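Local coordinates for protein Lic11098 (Leptospira interrogans serogroup Icterohaemorrhagiae serovar copenhageni, PDB 4U08) that is of unknown function but is a leucine-rich repeat protein of a human pathogen, a possible virulence factor and probably suited to binding other molecules, at residues A[157-162]-A[180-185]; A[115-120]-A[132-137]; A[140-145]-A[163-168]. All blocks are in the same frame, centred on the assembly; numbering follows the deposited sequence.

Contact 1. Residues A[157-162]-A[180-185]; sequences LQNLES and LRNLES. With CA (calcium ion), chain H.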
loop_
_atom_site.group_PDB
_atom_site.type_symbol
_atom_site.label_atom_id
_atom_site.label_comp_id
_atom_site.label_asym_id
_atom_site.label_seq_id
_atom_site.Cartn_x
_atom_site.Cartn_y
_atom_site.Cartn_z
ATOM N N LEU A 157 12.776 16.517 -1.617
ATOM C CA LEU A 157 13.294 15.424 -2.451
ATOM C C LEU A 157 12.520 15.368 -3.780
ATOM O O LEU A 157 11.593 14.581 -3.935
ATOM C CB LEU A 157 13.280 14.101 -1.687
ATOM C CG LEU A 157 14.049 14.084 -0.349
ATOM C CD1 LEU A 157 13.655 12.901 0.498
ATOM C CD2 LEU A 157 15.541 14.102 -0.567
ATOM N N GLN A 158 12.913 16.260 -4.722
ATOM C CA GLN A 158 12.267 16.488 -6.021
ATOM C C GLN A 158 12.131 15.219 -6.898
ATOM O O GLN A 158 11.149 15.092 -7.603
ATOM C CB GLN A 158 12.975 17.630 -6.794
ATOM C CG GLN A 158 11.987 18.555 -7.516
ATOM C CD GLN A 158 12.593 19.807 -8.129
ATOM O OE1 GLN A 158 12.439 20.917 -7.612
ATOM N NE2 GLN A 158 13.209 19.686 -9.297
ATOM N N ASN A 159 13.081 14.284 -6.807
ATOM C CA ASN A 159 13.097 13.052 -7.592
ATOM C C ASN A 159 12.453 11.842 -6.903
ATOM O O ASN A 159 12.421 10.774 -7.500
ATOM C CB ASN A 159 14.547 12.705 -7.987
ATOM C CG ASN A 159 14.963 13.209 -9.335
ATOM O OD1 ASN A 159 14.360 14.126 -9.912
ATOM N ND2 ASN A 159 16.016 12.612 -9.860
ATOM N N LEU A 160 11.984 11.988 -5.648
ATOM C CA LEU A 160 11.418 10.876 -4.889
ATOM C C LEU A 160 10.162 10.313 -5.529
ATOM O O LEU A 160 9.243 11.054 -5.882
ATOM C CB LEU A 160 11.177 11.258 -3.416
ATOM C CG LEU A 160 11.113 10.116 -2.413
ATOM C CD1 LEU A 160 12.495 9.439 -2.239
ATOM C CD2 LEU A 160 10.582 10.609 -1.064
ATOM N N GLU A 161 10.158 9.003 -5.699
ATOM C CA GLU A 161 9.063 8.246 -6.314
ATOM C C GLU A 161 8.346 7.359 -5.315
ATOM O O GLU A 161 7.151 7.156 -5.473
ATOM C CB GLU A 161 9.592 7.400 -7.476
ATOM C CG GLU A 161 9.842 8.231 -8.720
ATOM C CD GLU A 161 10.579 7.528 -9.843
ATOM O OE1 GLU A 161 11.138 8.242 -10.705
ATOM O OE2 GLU A 161 10.625 6.276 -9.849
ATOM N N SER A 162 9.059 6.796 -4.323
ATOM C CA SER A 162 8.443 5.953 -3.303
ATOM C C SER A 162 8.933 6.388 -1.938
ATOM O O SER A 162 10.147 6.483 -1.715
ATOM C CB SER A 162 8.762 4.473 -3.496
ATOM O OG SER A 162 8.489 4.010 -4.805
ATOM N N LEU A 180 6.292 16.934 -3.255
ATOM C CA LEU A 180 6.873 15.720 -3.861
ATOM C C LEU A 180 6.133 15.421 -5.182
ATOM O O LEU A 180 5.329 14.500 -5.273
ATOM C CB LEU A 180 6.844 14.538 -2.889
ATOM C CG LEU A 180 7.644 14.725 -1.591
ATOM C CD1 LEU A 180 7.398 13.572 -0.626
ATOM C CD2 LEU A 180 9.124 14.877 -1.875
ATOM N N ARG A 181 6.409 16.240 -6.196
ATOM C CA ARG A 181 5.715 16.207 -7.485
ATOM C C ARG A 181 5.954 14.948 -8.314
ATOM O O ARG A 181 5.123 14.641 -9.166
ATOM C CB ARG A 181 6.018 17.473 -8.295
ATOM C CG ARG A 181 4.974 18.563 -8.044
ATOM C CD ARG A 181 5.449 19.965 -8.418
ATOM N NE ARG A 181 5.839 20.085 -9.828
ATOM C CZ ARG A 181 5.018 20.437 -10.813
ATOM N NH1 ARG A 181 3.745 20.715 -10.559
ATOM N NH2 ARG A 181 5.465 20.514 -12.060
ATOM N N ASN A 182 7.030 14.203 -8.036
ATOM C CA ASN A 182 7.308 12.953 -8.707
ATOM C C ASN A 182 6.878 11.733 -7.904
ATOM O O ASN A 182 7.091 10.618 -8.356
ATOM C CB ASN A 182 8.781 12.862 -9.100
ATOM C CG ASN A 182 9.114 13.707 -10.308
ATOM O OD1 ASN A 182 8.492 13.597 -11.372
ATOM N ND2 ASN A 182 10.068 14.611 -10.161
ATOM N N LEU A 183 6.298 11.926 -6.695
ATOM C CA LEU A 183 5.920 10.788 -5.848
ATOM C C LEU A 183 4.848 9.922 -6.500
ATOM O O LEU A 183 3.843 10.443 -6.974
ATOM C CB LEU A 183 5.489 11.251 -4.429
ATOM C CG LEU A 183 5.554 10.191 -3.308
ATOM C CD1 LEU A 183 6.995 9.794 -2.959
ATOM C CD2 LEU A 183 4.837 10.676 -2.058
ATOM N N GLU A 184 5.091 8.624 -6.560
ATOM C CA GLU A 184 4.154 7.664 -7.152
ATOM C C GLU A 184 3.543 6.758 -6.098
ATOM O O GLU A 184 2.404 6.304 -6.263
ATOM C CB GLU A 184 4.841 6.814 -8.221
ATOM C CG GLU A 184 5.290 7.639 -9.419
ATOM C CD GLU A 184 6.168 6.920 -10.421
ATOM O OE1 GLU A 184 6.580 5.773 -10.142
ATOM O OE2 GLU A 184 6.456 7.513 -11.485
ATOM N N SER A 185 4.303 6.468 -5.029
ATOM C CA SER A 185 3.831 5.594 -3.960
ATOM C C SER A 185 4.088 6.218 -2.589
ATOM O O SER A 185 5.214 6.607 -2.278
ATOM C CB SER A 185 4.488 4.224 -4.073
ATOM O OG SER A 185 4.030 3.359 -3.055
HETATM CA CA CA H . 9.022 4.692 -11.139
HETATM O O HOH W 1 8.931 13.693 -5.694
HETATM O O HOH W 2 6.877 3.368 -11.888
#

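Contact 2. Residues A[115-120]-A[132-137]; sequences QELNLA and EQLQRL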
loop_
_atom_site.group_PDB
_atom_site.type_symbol
_atom_site.label_atom_id
_atom_site.label_comp_id
_atom_site.label_asym_id
_atom_site.label_seq_id
_atom_site.Cartn_x
_atom_site.Cartn_y
_atom_site.Cartn_z
ATOM N N GLN A 115 20.268 6.537 -4.845
ATOM C CA GLN A 115 18.956 6.417 -5.490
ATOM C C GLN A 115 17.984 5.732 -4.553
ATOM O O GLN A 115 16.780 5.964 -4.639
ATOM C CB GLN A 115 19.077 5.607 -6.802
ATOM C CG GLN A 115 19.858 6.326 -7.902
ATOM C CD GLN A 115 19.708 5.635 -9.236
ATOM O OE1 GLN A 115 19.839 4.413 -9.353
ATOM N NE2 GLN A 115 19.415 6.409 -10.266
ATOM N N GLU A 116 18.482 4.837 -3.718
ATOM C CA GLU A 116 17.672 4.059 -2.798
ATOM C C GLU A 116 18.309 4.013 -1.424
ATOM O O GLU A 116 19.480 3.640 -1.280
ATOM C CB GLU A 116 17.463 2.639 -3.341
ATOM C CG GLU A 116 16.752 1.684 -2.379
ATOM C CD GLU A 116 16.443 0.293 -2.907
ATOM O OE1 GLU A 116 16.585 0.070 -4.132
ATOM O OE2 GLU A 116 16.023 -0.567 -2.098
ATOM N N LEU A 117 17.519 4.365 -0.413
ATOM C CA LEU A 117 17.947 4.348 0.980
ATOM C C LEU A 117 16.908 3.604 1.791
ATOM O O LEU A 117 15.757 4.036 1.879
ATOM C CB LEU A 117 18.134 5.797 1.465
ATOM C CG LEU A 117 18.448 6.024 2.955
ATOM C CD1 LEU A 117 19.711 5.248 3.401
ATOM C CD2 LEU A 117 18.618 7.512 3.236
ATOM N N ASN A 118 17.289 2.448 2.329
ATOM C CA ASN A 118 16.371 1.651 3.111
ATOM C C ASN A 118 16.776 1.726 4.573
ATOM O O ASN A 118 17.761 1.108 4.966
ATOM C CB ASN A 118 16.321 0.189 2.620
ATOM C CG ASN A 118 15.174 -0.590 3.201
ATOM O OD1 ASN A 118 14.672 -0.290 4.272
ATOM N ND2 ASN A 118 14.676 -1.582 2.476
ATOM N N LEU A 119 16.008 2.463 5.378
ATOM C CA LEU A 119 16.264 2.607 6.820
ATOM C C LEU A 119 15.131 1.995 7.632
ATOM O O LEU A 119 14.977 2.304 8.818
ATOM C CB LEU A 119 16.469 4.107 7.179
ATOM C CG LEU A 119 17.726 4.778 6.636
ATOM C CD1 LEU A 119 17.623 6.315 6.750
ATOM C CD2 LEU A 119 18.966 4.261 7.332
ATOM N N ALA A 120 14.327 1.095 7.006
ATOM C CA ALA A 120 13.209 0.479 7.711
ATOM C C ALA A 120 13.692 -0.429 8.855
ATOM O O ALA A 120 14.820 -0.883 8.814
ATOM C CB ALA A 120 12.315 -0.286 6.732
ATOM N N GLU A 132 17.901 16.732 2.500
ATOM C CA GLU A 132 17.391 17.554 1.401
ATOM C C GLU A 132 18.357 17.645 0.217
ATOM O O GLU A 132 17.929 18.022 -0.859
ATOM C CB GLU A 132 16.979 18.963 1.892
ATOM C CG GLU A 132 18.139 19.904 2.220
ATOM C CD GLU A 132 17.773 21.266 2.786
ATOM O OE1 GLU A 132 16.653 21.757 2.514
ATOM O OE2 GLU A 132 18.626 21.854 3.492
ATOM N N GLN A 133 19.631 17.313 0.414
ATOM C CA GLN A 133 20.637 17.342 -0.651
ATOM C C GLN A 133 20.593 16.090 -1.537
ATOM O O GLN A 133 21.262 16.065 -2.565
ATOM C CB GLN A 133 22.047 17.537 -0.067
ATOM C CG GLN A 133 22.309 18.940 0.531
ATOM C CD GLN A 133 22.214 20.092 -0.442
ATOM O OE1 GLN A 133 21.131 20.448 -0.926
ATOM N NE2 GLN A 133 23.335 20.764 -0.668
ATOM N N LEU A 134 19.836 15.042 -1.134
ATOM C CA LEU A 134 19.739 13.773 -1.884
ATOM C C LEU A 134 18.783 13.950 -3.074
ATOM O O LEU A 134 17.671 13.415 -3.095
ATOM C CB LEU A 134 19.310 12.633 -0.954
ATOM C CG LEU A 134 20.226 12.344 0.239
ATOM C CD1 LEU A 134 19.617 11.305 1.151
ATOM C CD2 LEU A 134 21.627 11.904 -0.212
ATOM N N GLN A 135 19.228 14.731 -4.066
ATOM C CA GLN A 135 18.389 15.090 -5.205
ATOM C C GLN A 135 18.289 14.007 -6.277
ATOM O O GLN A 135 17.495 14.155 -7.200
ATOM C CB GLN A 135 18.796 16.435 -5.787
ATOM C CG GLN A 135 18.473 17.602 -4.827
ATOM C CD GLN A 135 17.004 17.735 -4.551
ATOM O OE1 GLN A 135 16.165 17.681 -5.459
ATOM N NE2 GLN A 135 16.649 17.824 -3.276
ATOM N N ARG A 136 19.018 12.913 -6.119
ATOM C CA ARG A 136 18.916 11.745 -7.006
ATOM C C ARG A 136 18.090 10.631 -6.336
ATOM O O ARG A 136 17.753 9.645 -6.989
ATOM C CB ARG A 136 20.306 11.241 -7.450
ATOM C CG ARG A 136 20.897 12.109 -8.565
ATOM C CD ARG A 136 22.145 11.503 -9.169
ATOM N NE ARG A 136 22.406 12.029 -10.511
ATOM C CZ ARG A 136 23.318 11.537 -11.344
ATOM N NH1 ARG A 136 24.072 10.503 -10.981
ATOM N NH2 ARG A 136 23.484 12.071 -12.548
ATOM N N LEU A 137 17.734 10.801 -5.035
ATOM C CA LEU A 137 16.977 9.792 -4.281
ATOM C C LEU A 137 15.610 9.551 -4.898
ATOM O O LEU A 137 14.836 10.491 -5.103
ATOM C CB LEU A 137 16.858 10.145 -2.785
ATOM C CG LEU A 137 16.604 8.964 -1.835
ATOM C CD1 LEU A 137 17.861 8.077 -1.702
ATOM C CD2 LEU A 137 16.201 9.444 -0.472
HETATM O O HOH W 3 17.882 9.200 -9.656
#

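Contact 3. Residues A[140-145]-A[163-168]; sequences LYLGHN and LGLDHN. With ZN (zinc ion), chain G.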
loop_
_atom_site.group_PDB
_atom_site.type_symbol
_atom_site.label_atom_id
_atom_site.label_comp_id
_atom_site.label_asym_id
_atom_site.label_seq_id
_atom_site.Cartn_x
_atom_site.Cartn_y
_atom_site.Cartn_z
ATOM N N LEU A 140 12.844 5.886 -0.646
ATOM C CA LEU A 140 13.184 6.112 0.761
ATOM C C LEU A 140 12.257 5.328 1.669
ATOM O O LEU A 140 11.069 5.619 1.717
ATOM C CB LEU A 140 13.093 7.620 1.060
ATOM C CG LEU A 140 13.392 8.074 2.502
ATOM C CD1 LEU A 140 14.772 7.582 2.981
ATOM C CD2 LEU A 140 13.305 9.581 2.586
ATOM N N TYR A 141 12.788 4.337 2.378
ATOM C CA TYR A 141 12.001 3.512 3.290
ATOM C C TYR A 141 12.354 3.840 4.726
ATOM O O TYR A 141 13.502 3.651 5.135
ATOM C CB TYR A 141 12.250 2.013 3.015
ATOM C CG TYR A 141 11.829 1.588 1.626
ATOM C CD1 TYR A 141 10.512 1.742 1.195
ATOM C CD2 TYR A 141 12.737 1.000 0.752
ATOM C CE1 TYR A 141 10.116 1.338 -0.078
ATOM C CE2 TYR A 141 12.341 0.555 -0.511
ATOM C CZ TYR A 141 11.029 0.729 -0.920
ATOM O OH TYR A 141 10.621 0.317 -2.163
ATOM N N LEU A 142 11.379 4.327 5.483
ATOM C CA LEU A 142 11.544 4.718 6.899
ATOM C C LEU A 142 10.540 4.012 7.802
ATOM O O LEU A 142 10.366 4.389 8.964
ATOM C CB LEU A 142 11.413 6.251 7.053
ATOM C CG LEU A 142 12.452 7.096 6.340
ATOM C CD1 LEU A 142 11.940 8.519 6.132
ATOM C CD2 LEU A 142 13.784 7.055 7.068
ATOM N N GLY A 143 9.875 2.996 7.258
ATOM C CA GLY A 143 8.888 2.233 8.006
ATOM C C GLY A 143 9.453 1.559 9.252
ATOM O O GLY A 143 10.653 1.285 9.307
ATOM N N HIS A 144 8.612 1.298 10.256
ATOM C CA HIS A 144 9.023 0.596 11.491
ATOM C C HIS A 144 10.178 1.292 12.212
ATOM O O HIS A 144 11.216 0.695 12.477
ATOM C CB HIS A 144 9.332 -0.905 11.240
ATOM C CG HIS A 144 8.143 -1.690 10.775
ATOM N ND1 HIS A 144 7.832 -1.751 9.431
ATOM C CD2 HIS A 144 7.223 -2.400 11.467
ATOM C CE1 HIS A 144 6.735 -2.479 9.344
ATOM N NE2 HIS A 144 6.324 -2.882 10.538
ATOM N N ASN A 145 10.010 2.582 12.480
ATOM C CA ASN A 145 10.975 3.383 13.229
ATOM C C ASN A 145 10.222 4.046 14.374
ATOM O O ASN A 145 9.167 3.534 14.795
ATOM C CB ASN A 145 11.698 4.379 12.306
ATOM C CG ASN A 145 12.907 3.786 11.672
ATOM O OD1 ASN A 145 13.899 3.553 12.344
ATOM N ND2 ASN A 145 12.846 3.476 10.379
ATOM N N LEU A 163 7.983 6.603 -1.026
ATOM C CA LEU A 163 8.252 7.011 0.351
ATOM C C LEU A 163 7.486 6.083 1.286
ATOM O O LEU A 163 6.253 6.024 1.223
ATOM C CB LEU A 163 7.822 8.479 0.555
ATOM C CG LEU A 163 7.968 9.048 1.973
ATOM C CD1 LEU A 163 9.444 8.956 2.476
ATOM C CD2 LEU A 163 7.470 10.471 2.021
ATOM N N GLY A 164 8.221 5.340 2.099
ATOM C CA GLY A 164 7.645 4.421 3.069
ATOM C C GLY A 164 7.758 4.989 4.470
ATOM O O GLY A 164 8.865 5.190 4.964
ATOM N N LEU A 165 6.631 5.263 5.109
ATOM C CA LEU A 165 6.583 5.813 6.468
ATOM C C LEU A 165 5.635 5.018 7.352
ATOM O O LEU A 165 5.189 5.504 8.382
ATOM C CB LEU A 165 6.165 7.288 6.418
ATOM C CG LEU A 165 7.272 8.274 6.038
ATOM C CD1 LEU A 165 6.667 9.590 5.642
ATOM C CD2 LEU A 165 8.240 8.459 7.204
ATOM N N ASP A 166 5.346 3.772 6.948
ATOM C CA ASP A 166 4.424 2.898 7.659
ATOM C C ASP A 166 4.969 2.503 9.042
ATOM O O ASP A 166 6.188 2.405 9.224
ATOM C CB ASP A 166 4.174 1.628 6.818
ATOM C CG ASP A 166 5.458 0.850 6.565
ATOM O OD1 ASP A 166 6.239 1.264 5.659
ATOM O OD2 ASP A 166 5.724 -0.115 7.321
ATOM N N HIS A 167 4.061 2.198 9.982
ATOM C CA HIS A 167 4.412 1.715 11.332
ATOM C C HIS A 167 5.355 2.656 12.079
ATOM O O HIS A 167 6.382 2.247 12.605
ATOM C CB HIS A 167 4.966 0.279 11.275
ATOM C CG HIS A 167 3.959 -0.695 10.748
ATOM N ND1 HIS A 167 3.852 -0.957 9.394
ATOM C CD2 HIS A 167 3.027 -1.414 11.408
ATOM C CE1 HIS A 167 2.847 -1.809 9.273
ATOM N NE2 HIS A 167 2.331 -2.130 10.454
ATOM N N ASN A 168 4.997 3.926 12.094
ATOM C CA ASN A 168 5.703 4.941 12.872
ATOM C C ASN A 168 4.665 5.463 13.837
ATOM O O ASN A 168 3.663 4.764 14.077
ATOM C CB ASN A 168 6.323 6.016 11.972
ATOM C CG ASN A 168 7.650 5.578 11.465
ATOM O OD1 ASN A 168 8.608 5.477 12.224
ATOM N ND2 ASN A 168 7.742 5.223 10.195
HETATM ZN ZN ZN G . 0.420 -2.739 10.964
HETATM O O HOH W 4 9.177 1.614 4.524
HETATM O O HOH W 5 8.429 -1.469 6.705
HETATM O O HOH W 6 -0.991 -2.506 9.278
#

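Contact 1. Residues A[157-162]-A[180-185]
Glu161 and Glu184 sit at equivalent places in two successive turns of the leucine-rich repeat solenoid, and their main chains join where the parallel strands begin. Glu161 O is gripped twice, by Glu184 N at 2.8 Å and by Ser185 N at 3.0 Å. The bridge between Ser162 and Ser185 follows directly. On the inward side the packing is close: Leu160 and Leu183 run alongside each other in the same direction, with Leu160 CD2 4.1 Å from Leu183 CD1. Leu183 CG stands anti to its own N (chi1 -159°), which lays CD1 against the carbonyl of Glu161. At the turn end, Leu180 CD2 packs on Leu157 O at 3.2 Å.

The outer side is looser and wetter. Here Asn182 turns its amide toward the preceding type I turn, and ND2 gives a nearly straight bond to Gln158 O (2.8 Å, 167°), with the acceptor close to the amide plane. A water joins Leu160 O to Asn182 N beside it. Beyond, the Glu161 and Glu184 chains extend as neighbours, their carboxylates stacked with planes 23° apart. Such proximity of like charges would probably be unfavourable without a cation; calcium bridges Glu161 OE2 (2.6 Å) and, at a longer 2.9 Å, Glu184 OE1, and also holds one water.

Contact 2. Residues A[115-120]-A[132-137]
Leu137 reaches back from its turn to lie against Gln115 and Leu117, and these three residues account for most of the surface buried between 115-120 and 132-137. The branch that does the work is CD1 of Leu137. It rests on the main chain of Gln115, 3.7 Å from Gln115 C, and meets the side chain of Leu117 at CB, 3.9 Å away. With chi1 at -157°, Leu137 CG swings to the side of its carbonyl carbon, carrying CD1 to the strand although its CB does not itself point there. Leu117 points inward from strand 116-118, and its CD2 has a second, lighter neighbour in Leu134 CD1 at 4.4 Å.

This is the leucine-rich repeat pattern seen across one coil: a short strand supplies an inward leucine, and leucines from the returning loop close over it. Leu94 and Leu140, in the strands before and after, continue the same hydrophobic column past Leu117. No direct hydrogen bond spans the two segments. The type I turn from Leu134 to Leu137 is closed by its own backbone bond from Leu137 N to Leu134 O, and Gln135 NE2 returns to Glu132 O at 2.7 Å, tying the turn to the short 3-10 segment before it.

Gln115 buries its share differently, with CA and CG beside the carbonyl of Arg136 while its extended chain carries the amide outward, away from the leucines. There a water completes the polar edge, donating to Arg136 O at 2.7 Å and accepting from Gln115 NE2 at 3.2 Å. The Arg136 guanidinium leads away from the strand, its NH1 making a weak hydrogen bond to Asn113 OD1.

Contact 3. Residues A[140-145]-A[163-168]
Leu140 O receives Gly164 N at 2.9 Å in a nearly straight bond, and Gly164 O in turn takes Leu142 N at 2.7 Å, the parallel pairing of neighbouring leucine-rich repeats. Past the strands, His144 N bonds to Asp166 O, and Asn168 ND2 reaches Leu142 O at 3.0 Å. That carbonyl also takes Asn145 ND2 of its own turn, the two amides coming from opposite faces of its plane. These asparagines recur in successive repeats and hydrogen-bond from coil to coil; Asn145 ND2 serves Leu119 O as well, one coil back.

On the concave, strand-bearing side the imidazoles of His144 and His167 form an offset stack, centroids 4.1 Å apart and planes at 12°, with His167 CB over the centre of the His144 ring. Asp166 is turned so that CG falls between its own N and carbonyl carbon (chi1 60°), which brings OD2 to His167 ND1 at 2.9 Å, through the anti lone pair and near the ring plane. Gly164 CA meets the edge of the Tyr141 ring. On the inner side Leu140 lies alongside Leu163, and Leu142 CD1 touches Leu165 CD2 at 3.9 Å.

Held by Asp166 at ND1, the His167 ring presents NE2 to zinc at 2.1 Å, with His190 and a water as further ligands. The carboxylate, a second-shell partner, helps to fix the ring's rotation and may strengthen its donation to the metal.

How the contacts relate
From the N terminus, contact 2 comes first: 115-120 runs through a strand, and the chain returns after eleven residues at 132-137, closing a loop within one coil. Contacts 1 and 3 instead join successive coils. Contact 3 opens at 140-145, contact 1 opens at 157-162, contact 3 closes at 163-168 and contact 1 closes at 180-185, so these two cross while contact 2 stands in series before both. Leu119 N probably bonds to Tyr141 O, linking contacts 2 and 3 through neighbouring strands. Leu157 and Asn159 pack on the 132-137 turn, carrying contact 2 into contact 1. Contact 2 ties loop to strand within a coil, whereas contacts 1 and 3 tie each coil to the next.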